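Local coordinates for single-stranded DNA-binding protein (Enterobacter phage Enc34, PDB 5ODK), which probably binds single-stranded DNA through an OB fold and is thought to take part in phage DNA replication, at residues S112-R126 / N163-D175. Sequence-based numbering, arbitrary orientation. Where two conformers were deposited one is given.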
ATOM      1  N   SER A 112      -5.108  -1.436   0.952  1.00 11.77           N
ATOM      2  CA  SER A 112      -5.499  -1.080  -0.401  0.50 12.68           C
ATOM      3  C   SER A 112      -4.962   0.284  -0.725  1.00 11.99           C
ATOM      4  O   SER A 112      -5.143   1.230   0.035  1.00 13.79           O
ATOM      5  CB  SER A 112      -7.016  -1.037  -0.463  0.50 14.63           C
ATOM      6  OG  SER A 112      -7.531  -2.268  -0.025  0.50 16.90           O
ATOM      7  N   ALA A 113      -4.265   0.399  -1.854  1.00 12.06           N
ATOM      8  CA  ALA A 113      -3.675   1.678  -2.265  1.00 11.94           C
ATOM      9  C   ALA A 113      -3.985   1.880  -3.735  1.00 11.00           C
ATOM     10  O   ALA A 113      -3.984   0.924  -4.525  1.00 14.44           O
ATOM     11  CB  ALA A 113      -2.184   1.696  -1.977  1.00 13.54           C
ATOM     12  N   ARG A 114      -4.209   3.127  -4.122  1.00 11.40           N
ATOM     13  CA  ARG A 114      -4.588   3.475  -5.497  1.00 11.45           C
ATOM     14  C   ARG A 114      -3.952   4.788  -5.889  1.00 11.07           C
ATOM     15  O   ARG A 114      -3.496   5.577  -5.045  1.00 11.54           O
ATOM     16  CB  ARG A 114      -6.109   3.577  -5.640  1.00 14.79           C
ATOM     17  CG  ARG A 114      -6.949   2.394  -5.190  1.00 19.45           C
ATOM     18  CD  ARG A 114      -8.414   2.784  -5.012  1.00 28.83           C
ATOM     19  NE  ARG A 114      -9.105   3.002  -6.263  1.00 39.14           N
ATOM     20  CZ  ARG A 114     -10.309   3.579  -6.388  1.00 45.88           C
ATOM     21  NH1 ARG A 114     -10.969   4.054  -5.331  1.00 48.41           N
ATOM     22  NH2 ARG A 114     -10.851   3.705  -7.592  1.00 55.80           N
ATOM     23  N   GLU A 115      -3.911   5.073  -7.187  1.00 11.46           N
ATOM     24  CA  GLU A 115      -3.486   6.377  -7.658  1.00 11.67           C
ATOM     25  C   GLU A 115      -3.992   6.589  -9.083  1.00 12.16           C
ATOM     26  O   GLU A 115      -4.229   5.636  -9.801  1.00 15.90           O
ATOM     27  CB  GLU A 115      -1.950   6.551  -7.560  1.00 11.97           C
ATOM     28  CG  GLU A 115      -1.490   7.661  -6.617  1.00 12.97           C
ATOM     29  CD  GLU A 115      -1.563   9.068  -7.136  1.00 15.09           C
ATOM     30  OE1 GLU A 115      -2.093   9.279  -8.245  1.00 18.64           O
ATOM     31  OE2 GLU A 115      -1.046   9.994  -6.476  1.00 15.37           O
ATOM     32  N   SER A 116      -4.151   7.851  -9.468  1.00 13.36           N
ATOM     33  CA  SER A 116      -4.543   8.143 -10.847  0.50 14.25           C
ATOM     34  C   SER A 116      -3.372   8.227 -11.796  1.00 14.65           C
ATOM     35  O   SER A 116      -3.575   8.178 -12.978  1.00 18.55           O
ATOM     36  CB  SER A 116      -5.366   9.416 -10.924  0.50 16.28           C
ATOM     37  OG  SER A 116      -4.638  10.505 -10.406  0.50 21.54           O
ATOM     38  N   THR A 117      -2.169   8.332 -11.283  1.00 13.50           N
ATOM     39  CA  THR A 117      -0.988   8.274 -12.120  1.00 14.34           C
ATOM     40  C   THR A 117      -0.140   7.066 -11.792  1.00 13.28           C
ATOM     41  O   THR A 117      -0.172   6.574 -10.668  1.00 12.90           O
ATOM     42  CB  THR A 117      -0.238   9.580 -12.037  1.00 16.69           C
ATOM     43  OG1 THR A 117       0.625   9.680 -13.167  1.00 18.89           O
ATOM     44  CG2 THR A 117       0.529   9.725 -10.767  1.00 16.78           C
ATOM     45  N   ARG A 118       0.619   6.535 -12.765  1.00 12.81           N
ATOM     46  CA  ARG A 118       1.311   5.289 -12.547  1.00 11.97           C
ATOM     47  C   ARG A 118       2.385   5.449 -11.459  1.00 11.60           C
ATOM     48  O   ARG A 118       3.222   6.342 -11.539  1.00 12.89           O
ATOM     49  CB  ARG A 118       1.976   4.805 -13.852  1.00 14.13           C
ATOM     50  CG  ARG A 118       2.572   3.395 -13.732  1.00 15.37           C
ATOM     51  CD  ARG A 118       3.872   3.175 -14.569  1.00 17.43           C
ATOM     52  NE  ARG A 118       5.038   3.971 -14.110  1.00 16.00           N
ATOM     53  CZ  ARG A 118       6.023   4.409 -14.880  1.00 17.15           C
ATOM     54  NH1 ARG A 118       6.171   3.960 -16.133  1.00 20.53           N
ATOM     55  NH2 ARG A 118       6.959   5.209 -14.365  1.00 19.72           N
ATOM     56  N   PRO A 119       2.364   4.551 -10.473  1.00 11.57           N
ATOM     57  CA  PRO A 119       3.487   4.561  -9.506  1.00 11.96           C
ATOM     58  C   PRO A 119       4.792   4.152 -10.158  1.00 11.10           C
ATOM     59  O   PRO A 119       4.779   3.581 -11.273  1.00 12.55           O
ATOM     60  CB  PRO A 119       3.096   3.518  -8.480  1.00 12.85           C
ATOM     61  CG  PRO A 119       2.153   2.628  -9.209  1.00 14.25           C
ATOM     62  CD  PRO A 119       1.407   3.473 -10.219  1.00 13.01           C
ATOM     63  N   ASP A 120       5.904   4.454  -9.518  1.00 11.06           N
ATOM     64  CA  ASP A 120       7.145   3.853  -9.950  1.00 11.08           C
ATOM     65  C   ASP A 120       6.965   2.353  -9.804  1.00 10.72           C
ATOM     66  O   ASP A 120       6.460   1.879  -8.778  1.00 11.98           O
ATOM     67  CB  ASP A 120       8.335   4.284  -9.085  1.00 12.17           C
ATOM     68  CG  ASP A 120       8.685   5.737  -9.183  1.00 14.31           C
ATOM     69  OD1 ASP A 120       8.116   6.500  -9.951  1.00 16.69           O
ATOM     70  OD2 ASP A 120       9.591   6.148  -8.429  1.00 19.07           O
ATOM     71  N   VAL A 121       7.395   1.588 -10.810  1.00 10.21           N
ATOM     72  CA  VAL A 121       7.325   0.131 -10.777  1.00 10.19           C
ATOM     73  C   VAL A 121       8.717  -0.395 -11.051  1.00 10.37           C
ATOM     74  O   VAL A 121       9.230  -0.213 -12.170  1.00 12.23           O
ATOM     75  CB  VAL A 121       6.334  -0.424 -11.810  1.00 12.12           C
ATOM     76  CG1 VAL A 121       6.289  -1.935 -11.738  1.00 13.36           C
ATOM     77  CG2 VAL A 121       4.949   0.161 -11.606  1.00 12.96           C
ATOM     78  N   LEU A 122       9.329  -1.009 -10.042  1.00 10.13           N
ATOM     79  CA  LEU A 122      10.697  -1.451 -10.136  1.00 10.92           C
ATOM     80  C   LEU A 122      10.754  -2.970 -10.115  1.00 10.42           C
ATOM     81  O   LEU A 122      10.073  -3.633  -9.336  1.00 11.73           O
ATOM     82  CB  LEU A 122      11.533  -0.882  -8.984  1.00 13.58           C
ATOM     83  CG  LEU A 122      11.441   0.633  -8.712  1.00 19.94           C
ATOM     84  CD1 LEU A 122      12.396   0.970  -7.562  1.00 23.40           C
ATOM     85  CD2 LEU A 122      11.686   1.552  -9.871  1.00 21.93           C
ATOM     86  N   ASN A 123      11.602  -3.502 -10.999  1.00 11.22           N
ATOM     87  CA  ASN A 123      11.871  -4.918 -11.031  1.00 13.22           C
ATOM     88  C   ASN A 123      12.790  -5.317  -9.874  1.00 14.98           C
ATOM     89  O   ASN A 123      13.201  -4.482  -9.062  1.00 13.83           O
ATOM     90  CB  ASN A 123      12.383  -5.319 -12.433  1.00 13.67           C
ATOM     91  CG  ASN A 123      13.790  -4.834 -12.733  1.00 13.55           C
ATOM     92  OD1 ASN A 123      14.516  -4.369 -11.865  1.00 13.63           O
ATOM     93  ND2 ASN A 123      14.180  -4.956 -14.014  1.00 15.33           N
ATOM     94  N   MET A 124      13.128  -6.597  -9.815  1.00 16.23           N
ATOM     95  CA  MET A 124      13.932  -7.095  -8.729  1.00 18.79           C
ATOM     96  C   MET A 124      15.324  -6.459  -8.626  1.00 16.96           C
ATOM     97  O   MET A 124      15.940  -6.451  -7.553  1.00 23.33           O
ATOM     98  CB  MET A 124      14.045  -8.594  -8.864  1.00 23.84           C
ATOM     99  CG  MET A 124      14.544  -9.277  -7.624  1.00 30.52           C
ATOM    100  SD  MET A 124      14.326 -11.051  -7.799  1.00 34.14           S
ATOM    101  CE  MET A 124      12.604 -11.041  -7.508  1.00 17.64           C
ATOM    102  N   GLU A 125      15.835  -6.023  -9.778  1.00 16.74           N
ATOM    103  CA  GLU A 125      17.095  -5.296  -9.869  1.00 17.95           C
ATOM    104  C   GLU A 125      16.967  -3.787  -9.643  1.00 16.15           C
ATOM    105  O   GLU A 125      17.915  -3.044  -9.894  1.00 17.41           O
ATOM    106  CB  GLU A 125      17.771  -5.594 -11.217  1.00 22.05           C
ATOM    107  CG  GLU A 125      17.982  -7.084 -11.515  1.00 28.06           C
ATOM    108  CD  GLU A 125      19.308  -7.612 -11.048  1.00 35.71           C
ATOM    109  OE1 GLU A 125      20.297  -7.434 -11.786  1.00 41.89           O
ATOM    110  OE2 GLU A 125      19.349  -8.236  -9.968  1.00 46.18           O
ATOM    111  N   ARG A 126      15.796  -3.337  -9.140  1.00 14.20           N
ATOM    112  CA  ARG A 126      15.569  -1.936  -8.819  1.00 14.47           C
ATOM    113  C   ARG A 126      15.607  -1.021 -10.049  1.00 14.08           C
ATOM    114  O   ARG A 126      15.920   0.157  -9.972  1.00 17.20           O
ATOM    115  CB  ARG A 126      16.515  -1.404  -7.754  1.00 16.86           C
ATOM    116  CG  ARG A 126      16.445  -2.161  -6.436  1.00 22.13           C
ATOM    117  CD  ARG A 126      17.570  -1.799  -5.443  1.00 28.48           C
ATOM    118  NE  ARG A 126      18.893  -1.996  -6.075  1.00 37.35           N
ATOM    119  CZ  ARG A 126      19.480  -3.179  -6.311  1.00 44.19           C
ATOM    120  NH1 ARG A 126      18.903  -4.340  -5.967  1.00 53.09           N
ATOM    121  NH2 ARG A 126      20.667  -3.210  -6.901  1.00 49.66           N
ATOM    122  N   ASN A 163      -7.757   7.061   2.764  1.00 11.90           N
ATOM    123  CA  ASN A 163      -7.276   6.280   1.639  1.00 11.78           C
ATOM    124  C   ASN A 163      -5.763   6.307   1.635  1.00 10.75           C
ATOM    125  O   ASN A 163      -5.126   7.071   2.370  1.00 11.48           O
ATOM    126  CB  ASN A 163      -7.808   6.903   0.346  1.00 13.20           C
ATOM    127  CG  ASN A 163      -9.287   6.867   0.233  1.00 16.47           C
ATOM    128  OD1 ASN A 163      -9.918   5.900   0.635  1.00 18.13           O
ATOM    129  ND2 ASN A 163      -9.859   7.980  -0.239  1.00 17.74           N
ATOM    130  N   ALA A 164      -5.157   5.499   0.753  1.00 10.75           N
ATOM    131  CA  ALA A 164      -3.705   5.483   0.581  1.00 10.96           C
ATOM    132  C   ALA A 164      -3.351   5.689  -0.906  1.00 10.20           C
ATOM    133  O   ALA A 164      -3.831   4.938  -1.770  1.00 11.61           O
ATOM    134  CB  ALA A 164      -3.107   4.186   1.067  1.00 12.20           C
ATOM    135  N   ASN A 165      -2.544   6.694  -1.167  1.00  9.65           N
ATOM    136  CA  ASN A 165      -1.924   6.859  -2.480  1.00 10.29           C
ATOM    137  C   ASN A 165      -0.857   5.794  -2.651  1.00 10.22           C
ATOM    138  O   ASN A 165      -0.065   5.537  -1.761  1.00 11.58           O
ATOM    139  CB  ASN A 165      -1.267   8.232  -2.621  1.00 10.96           C
ATOM    140  CG  ASN A 165      -2.245   9.330  -2.938  1.00 12.27           C
ATOM    141  OD1 ASN A 165      -3.111   9.127  -3.782  1.00 14.07           O
ATOM    142  ND2 ASN A 165      -2.112  10.475  -2.258  1.00 12.83           N
ATOM    143  N   LEU A 166      -0.832   5.220  -3.852  1.00 10.89           N
ATOM    144  CA  LEU A 166       0.165   4.239  -4.269  1.00 10.47           C
ATOM    145  C   LEU A 166       1.235   4.943  -5.055  1.00 10.84           C
ATOM    146  O   LEU A 166       0.962   5.418  -6.157  1.00 11.47           O
ATOM    147  CB  LEU A 166      -0.492   3.163  -5.112  1.00 10.12           C
ATOM    148  CG  LEU A 166       0.424   2.060  -5.619  1.00 10.81           C
ATOM    149  CD1 LEU A 166       1.081   1.327  -4.483  1.00 12.05           C
ATOM    150  CD2 LEU A 166      -0.349   1.105  -6.505  1.00 12.68           C
ATOM    151  N   LEU A 167       2.463   5.007  -4.525  1.00 10.04           N
ATOM    152  CA  LEU A 167       3.515   5.838  -5.129  1.00 10.90           C
ATOM    153  C   LEU A 167       4.661   5.038  -5.724  1.00 10.36           C
ATOM    154  O   LEU A 167       5.251   5.491  -6.724  1.00 10.80           O
ATOM    155  CB  LEU A 167       4.001   6.875  -4.137  1.00 12.79           C
ATOM    156  CG  LEU A 167       2.817   7.765  -3.766  1.00 16.17           C
ATOM    157  CD1 LEU A 167       2.877   8.326  -2.396  1.00 17.43           C
ATOM    158  CD2 LEU A 167       2.438   8.753  -4.794  1.00 13.61           C
ATOM    159  N   SER A 168       4.949   3.860  -5.203  1.00 10.11           N
ATOM    160  CA  SER A 168       5.958   2.985  -5.801  1.00 10.26           C
ATOM    161  C   SER A 168       5.698   1.556  -5.421  1.00 10.45           C
ATOM    162  O   SER A 168       5.167   1.280  -4.330  1.00 10.45           O
ATOM    163  CB  SER A 168       7.330   3.434  -5.400  1.00 12.37           C
ATOM    164  OG  SER A 168       7.633   3.165  -4.082  1.00 15.06           O
ATOM    165  N   VAL A 169       6.096   0.619  -6.284  1.00 10.49           N
ATOM    166  CA  VAL A 169       6.088  -0.804  -6.010  1.00 10.50           C
ATOM    167  C   VAL A 169       7.400  -1.373  -6.515  1.00 10.84           C
ATOM    168  O   VAL A 169       7.744  -1.143  -7.677  1.00 12.13           O
ATOM    169  CB  VAL A 169       4.926  -1.526  -6.671  1.00 10.92           C
ATOM    170  CG1 VAL A 169       4.931  -3.003  -6.324  1.00 13.07           C
ATOM    171  CG2 VAL A 169       3.603  -0.891  -6.254  1.00 11.91           C
ATOM    172  N   LEU A 170       8.099  -2.115  -5.681  1.00 10.45           N
ATOM    173  CA  LEU A 170       9.383  -2.770  -5.956  1.00 11.33           C
ATOM    174  C   LEU A 170       9.199  -4.269  -5.809  1.00 11.31           C
ATOM    175  O   LEU A 170       8.807  -4.738  -4.749  1.00 12.33           O
ATOM    176  CB  LEU A 170      10.449  -2.303  -4.962  1.00 12.76           C
ATOM    177  CG  LEU A 170      11.755  -3.095  -4.862  1.00 13.89           C
ATOM    178  CD1 LEU A 170      12.549  -3.058  -6.154  1.00 15.58           C
ATOM    179  CD2 LEU A 170      12.609  -2.653  -3.685  1.00 16.63           C
ATOM    180  N   LYS A 171       9.509  -5.031  -6.863  1.00 12.00           N
ATOM    181  CA  LYS A 171       9.475  -6.468  -6.765  1.00 12.47           C
ATOM    182  C   LYS A 171      10.591  -6.961  -5.841  1.00 12.29           C
ATOM    183  O   LYS A 171      11.728  -6.530  -5.968  1.00 14.05           O
ATOM    184  CB  LYS A 171       9.612  -7.120  -8.125  1.00 13.65           C
ATOM    185  CG  LYS A 171       9.489  -8.620  -8.012  1.00 19.73           C
ATOM    186  CD  LYS A 171       8.939  -9.289  -9.144  1.00 23.44           C
ATOM    187  CE  LYS A 171       8.750 -10.770  -8.882  1.00 19.10           C
ATOM    188  NZ  LYS A 171       8.783 -11.331 -10.231  1.00 16.85           N
ATOM    189  N   ARG A 172      10.234  -7.851  -4.914  1.00 11.83           N
ATOM    190  CA  ARG A 172      11.166  -8.430  -3.969  1.00 13.42           C
ATOM    191  C   ARG A 172      11.414  -9.916  -4.141  1.00 14.15           C
ATOM    192  O   ARG A 172      12.564 -10.342  -4.029  1.00 18.20           O
ATOM    193  CB  ARG A 172      10.681  -8.172  -2.543  1.00 14.14           C
ATOM    194  CG  ARG A 172      10.734  -6.727  -2.106  1.00 15.06           C
ATOM    195  CD  ARG A 172      12.127  -6.219  -1.858  1.00 16.92           C
ATOM    196  NE  ARG A 172      12.649  -6.827  -0.640  1.00 17.19           N
ATOM    197  CZ  ARG A 172      13.917  -6.866  -0.285  1.00 23.76           C
ATOM    198  NH1 ARG A 172      14.867  -6.334  -1.059  1.00 31.27           N
ATOM    199  NH2 ARG A 172      14.217  -7.453   0.859  1.00 30.52           N
ATOM    200  N   LYS A 173      10.371 -10.716  -4.321  1.00 13.87           N
ATOM    201  CA  LYS A 173      10.529 -12.171  -4.400  1.00 15.89           C
ATOM    202  C   LYS A 173       9.392 -12.790  -5.173  1.00 14.01           C
ATOM    203  O   LYS A 173       8.272 -12.309  -5.102  1.00 16.36           O
ATOM    204  CB  LYS A 173      10.516 -12.768  -2.989  1.00 18.99           C
ATOM    205  CG  LYS A 173      11.121 -14.151  -2.839  1.00 26.50           C
ATOM    206  CD  LYS A 173      11.161 -14.594  -1.375  1.00 33.46           C
ATOM    207  CE  LYS A 173       9.805 -14.441  -0.689  1.00 39.64           C
ATOM    208  NZ  LYS A 173       9.568 -15.364   0.448  1.00 45.07           N
ATOM    209  N   ASP A 174       9.689 -13.851  -5.926  1.00 15.97           N
ATOM    210  CA  ASP A 174       8.651 -14.645  -6.539  1.00 15.45           C
ATOM    211  C   ASP A 174       8.024 -15.589  -5.515  1.00 16.29           C
ATOM    212  O   ASP A 174       8.668 -16.003  -4.547  1.00 18.78           O
ATOM    213  CB  ASP A 174       9.223 -15.433  -7.714  1.00 16.86           C
ATOM    214  CG  ASP A 174       9.520 -14.531  -8.912  1.00 15.95           C
ATOM    215  OD1 ASP A 174       8.552 -13.908  -9.416  1.00 16.66           O
ATOM    216  OD2 ASP A 174      10.708 -14.434  -9.295  1.00 20.47           O
ATOM    217  N   ASP A 175       6.761 -15.923  -5.750  1.00 17.29           N
ATOM    218  CA  ASP A 175       6.049 -16.925  -4.940  1.00 17.78           C
ATOM    219  C   ASP A 175       4.875 -17.441  -5.775  1.00 18.11           C
ATOM    220  O   ASP A 175       4.694 -17.035  -6.924  1.00 19.06           O
ATOM    221  CB  ASP A 175       5.616 -16.292  -3.592  1.00 16.93           C
ATOM    222  CG  ASP A 175       5.285 -17.293  -2.491  1.00 19.03           C
ATOM    223  OD1 ASP A 175       5.229 -18.508  -2.742  1.00 21.74           O
ATOM    224  OD2 ASP A 175       5.047 -16.774  -1.366  1.00 21.52           O
TER
HETATM  225  O   HOH W   1      -6.783   3.416  -0.405  1.00 14.56           O
HETATM  226  O   HOH W   2       1.509   6.988  -8.434  1.00 12.50           O
HETATM  227  O   HOH W   3      14.284  -6.429  -5.130  1.00 25.54           O
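Ala164 packs its CB against Ala113 where strand 163-173 crosses strand 112-115 in the OB-fold sheet; the two axes cross at 66°, and a single bridge, Arg114 with Asn165, joins the backbones. Ala164 O accepts a hydrogen bond from Arg114 N at 3.0 Å, and a water links Ala164 N to Ser112 O. Beside it Asn165 OD1 lies 3.6 Å from Glu115 CG, the two side chains crossing at a slant with amide and carboxylate planes 35° apart; Asn165 OD1 is hydrogen-bonded to a bound glycerol. Arg114 O in turn accepts from Leu166 N, so Arg114 is held through both its N and its O. Leu166 reaches both limbs of 112-126: its CB lies 3.9 Å from Ala113 CB, while chi1 of -180° carries CG away from the backbone N, and CD2 comes 4.0 Å from Pro119 CG. A second water bridges Leu166 O and Thr117 O. From Leu167 O onward the backbone partner is strand 120-122, whose axis runs parallel to that of 163-173, 5° from it. The bonds form a ladder: Leu167 O takes Asp120 N, Val169 N gives to Asp120 O at 2.8 Å, Val169 O takes Leu122 N, and Lys171 N gives to Leu122 O. Alternation puts Ser168 and Leu170 on the face of Asp120 and Leu122, Val169 on that of Val121. Leu170 CD1 rests 3.7 Å from Leu122 CB and also meets Arg126 CG, the two side chains lying side by side. Past the ladder, a third water ties Lys171 O to Met124 O, while the Met124 chain, bent at chi3 (-76°), brings CE 4.0 Å from Lys171 CG and 3.5 Å from Arg172 O.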